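Local coordinates for protein glycerophosphodiester phosphodiesterase (Parabacteroides distasonis, PDB 3NO3) that belongs to the glycerophosphodiester phosphodiesterase family, whose members have a TIM-barrel fold, and binds a magnesium ion through a cluster of acidic side chains, at residues A[39-44]-A[103-108]. Residues are numbered along the deposited sequence; the frame is centred on the assembly and turned at random. Where two conformers were deposited one is given.
Sequences EFDVHL and ELKSHD. With MG (magnesium ion), chain B.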
loop_
_atom_site.group_PDB
_atom_site.type_symbol
_atom_site.label_atom_id
_atom_site.label_comp_id
_atom_site.label_asym_id
_atom_site.label_seq_id
_atom_site.Cartn_x
_atom_site.Cartn_y
_atom_site.Cartn_z
ATOM N N GLU A 39 -1.042 -0.352 -4.850
ATOM C CA GLU A 39 -0.182 0.077 -3.744
ATOM C C GLU A 39 0.997 0.896 -4.264
ATOM O O GLU A 39 1.510 0.669 -5.384
ATOM C CB GLU A 39 0.281 -1.140 -2.946
ATOM C CG GLU A 39 1.057 -0.816 -1.677
ATOM C CD GLU A 39 2.571 -0.886 -1.795
ATOM O OE1 GLU A 39 3.163 -1.094 -2.889
ATOM O OE2 GLU A 39 3.227 -0.817 -0.709
ATOM N N PHE A 40 1.383 1.873 -3.449
ATOM C CA PHE A 40 2.509 2.728 -3.762
ATOM C C PHE A 40 3.159 3.275 -2.486
ATOM O O PHE A 40 2.499 3.362 -1.446
ATOM C CB PHE A 40 2.054 3.830 -4.756
ATOM C CG PHE A 40 0.934 4.657 -4.250
ATOM C CD1 PHE A 40 1.183 5.802 -3.512
ATOM C CD2 PHE A 40 -0.387 4.296 -4.487
ATOM C CE1 PHE A 40 0.129 6.554 -3.031
ATOM C CE2 PHE A 40 -1.430 5.055 -4.004
ATOM C CZ PHE A 40 -1.163 6.189 -3.274
ATOM N N ASP A 41 4.454 3.629 -2.592
ATOM C CA ASP A 41 5.265 4.015 -1.460
ATOM C C ASP A 41 5.589 5.504 -1.483
ATOM O O ASP A 41 5.980 6.043 -2.516
ATOM C CB ASP A 41 6.548 3.214 -1.473
ATOM C CG ASP A 41 6.292 1.750 -1.561
ATOM O OD1 ASP A 41 5.664 1.219 -0.619
ATOM O OD2 ASP A 41 6.725 1.078 -2.524
ATOM N N VAL A 42 5.426 6.167 -0.346
ATOM C CA VAL A 42 5.521 7.635 -0.280
ATOM C C VAL A 42 6.584 8.093 0.738
ATOM O O VAL A 42 6.610 7.597 1.858
ATOM C CB VAL A 42 4.172 8.232 0.046
ATOM C CG1 VAL A 42 4.253 9.822 0.084
ATOM C CG2 VAL A 42 3.098 7.728 -0.965
ATOM N N HIS A 43 7.450 9.030 0.316
ATOM C CA HIS A 43 8.409 9.731 1.184
ATOM C C HIS A 43 8.150 11.248 1.148
ATOM O O HIS A 43 7.706 11.787 0.132
ATOM C CB HIS A 43 9.822 9.601 0.665
ATOM C CG HIS A 43 10.340 8.215 0.536
ATOM N ND1 HIS A 43 11.178 7.656 1.470
ATOM C CD2 HIS A 43 10.244 7.320 -0.476
ATOM C CE1 HIS A 43 11.523 6.446 1.069
ATOM N NE2 HIS A 43 10.959 6.211 -0.102
ATOM N N LEU A 44 8.533 11.907 2.223
ATOM C CA LEU A 44 8.608 13.338 2.388
ATOM C C LEU A 44 10.083 13.775 2.191
ATOM O O LEU A 44 11.000 13.331 2.935
ATOM C CB LEU A 44 8.092 13.755 3.784
ATOM C CG LEU A 44 7.772 15.238 3.988
ATOM C CD1 LEU A 44 6.602 15.733 3.064
ATOM C CD2 LEU A 44 7.488 15.522 5.529
ATOM N N GLU A 103 1.242 3.436 1.072
ATOM C CA GLU A 103 2.253 3.154 2.079
ATOM C C GLU A 103 3.059 4.419 2.396
ATOM O O GLU A 103 3.802 4.907 1.534
ATOM C CB GLU A 103 3.197 2.011 1.691
ATOM C CG GLU A 103 4.174 1.742 2.838
ATOM C CD GLU A 103 5.124 0.562 2.642
ATOM O OE1 GLU A 103 4.911 -0.307 1.765
ATOM O OE2 GLU A 103 6.070 0.481 3.440
ATOM N N LEU A 104 2.955 4.933 3.616
ATOM C CA LEU A 104 3.908 5.986 4.036
ATOM C C LEU A 104 5.174 5.276 4.549
ATOM O O LEU A 104 5.122 4.485 5.514
ATOM C CB LEU A 104 3.352 6.914 5.110
ATOM C CG LEU A 104 4.162 8.159 5.444
ATOM C CD1 LEU A 104 4.358 9.096 4.169
ATOM C CD2 LEU A 104 3.512 8.913 6.661
ATOM N N LYS A 105 6.299 5.577 3.920
ATOM C CA LYS A 105 7.610 5.053 4.353
ATOM C C LYS A 105 7.987 5.615 5.700
ATOM O O LYS A 105 7.504 6.688 6.098
ATOM C CB LYS A 105 8.669 5.417 3.337
ATOM C CG LYS A 105 8.460 4.784 1.946
ATOM C CD LYS A 105 8.679 3.261 1.920
ATOM C CE LYS A 105 10.109 2.812 2.325
ATOM N NZ LYS A 105 10.371 1.433 1.788
ATOM N N SER A 106 8.826 4.889 6.418
ATOM C CA SER A 106 9.296 5.310 7.725
ATOM C C SER A 106 10.266 6.510 7.617
ATOM O O SER A 106 11.242 6.464 6.825
ATOM C CB SER A 106 10.017 4.151 8.418
ATOM O OG SER A 106 10.309 4.472 9.767
ATOM N N HIS A 107 10.009 7.542 8.434
ATOM C CA HIS A 107 10.811 8.748 8.537
ATOM C C HIS A 107 11.670 8.696 9.764
ATOM O O HIS A 107 11.618 7.714 10.526
ATOM C CB HIS A 107 9.914 10.007 8.413
ATOM C CG HIS A 107 9.367 10.163 7.039
ATOM N ND1 HIS A 107 8.483 9.257 6.509
ATOM C CD2 HIS A 107 9.652 11.041 6.057
ATOM C CE1 HIS A 107 8.239 9.580 5.249
ATOM N NE2 HIS A 107 8.943 10.656 4.948
ATOM N N ASP A 108 12.508 9.712 9.939
ATOM C CA ASP A 108 13.702 9.610 10.830
ATOM C C ASP A 108 13.503 9.880 12.339
ATOM O O ASP A 108 14.389 9.595 13.144
ATOM C CB ASP A 108 14.875 10.407 10.207
ATOM C CG ASP A 108 14.623 11.926 10.109
ATOM O OD1 ASP A 108 13.795 12.499 10.889
ATOM O OD2 ASP A 108 15.242 12.553 9.203
HETATM MG MG MG B . 5.258 -0.766 -0.150
HETATM O O HOH W 1 5.738 -1.277 -2.187
HETATM O O HOH W 2 7.346 -1.061 0.220
#
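Glu-103 and Asp-41 pair side by side in a parallel beta bridge, their side chains on the same face of the sheet, and both send a carboxylate to the same magnesium ion. The Glu-103 side chain can be traced outward: CB lies 3.5 Å from both Asp-41 OD1 and Phe-40 O, CG passes Asp-41 OD1 with only van der Waals contact, CD comes 3.4 Å from that oxygen, and OE1 ends on the magnesium at 2.0 Å. OE2 stays 3.9 Å from the metal, so this carboxylate binds through one oxygen. An extended chain (chi1 -177°, chi2 176°) gives it this reach. The two carboxylate planes stand 86° apart, and Glu-39 OE2 adds a third protein ligand. OE1 of Glu-103 lies 2.9 Å from Asp-41 OD1, a spacing explained by the shared cation. Water 1, itself on the metal, donates to Glu-39 OE1 and Asp-41 OD2, also held by the backbone N of Arg-11 and the side-chain amide of Asn-22 respectively.

Backbone pairing sets the register: Glu-103 N bonds to Phe-40 O, Val-42 N to Glu-103 O, and Lys-105 N to Val-42 O. Past the strand end, Lys-105 CG lies over one face of the His-43 ring, a CH-pi contact 3.7 Å from the centroid. His-107 then prolongs the pairing, NE2 accepting Leu-44 N at 3.0 Å, the donor nearly in the ring plane.

Strands 37-44 and 99-104 are barrel neighbours, flanked by strands 6-9 and 133-137; strand 50-52 pairs antiparallel with 37-44, while helix 110-126 packs on Leu-44, Leu-104 and His-107.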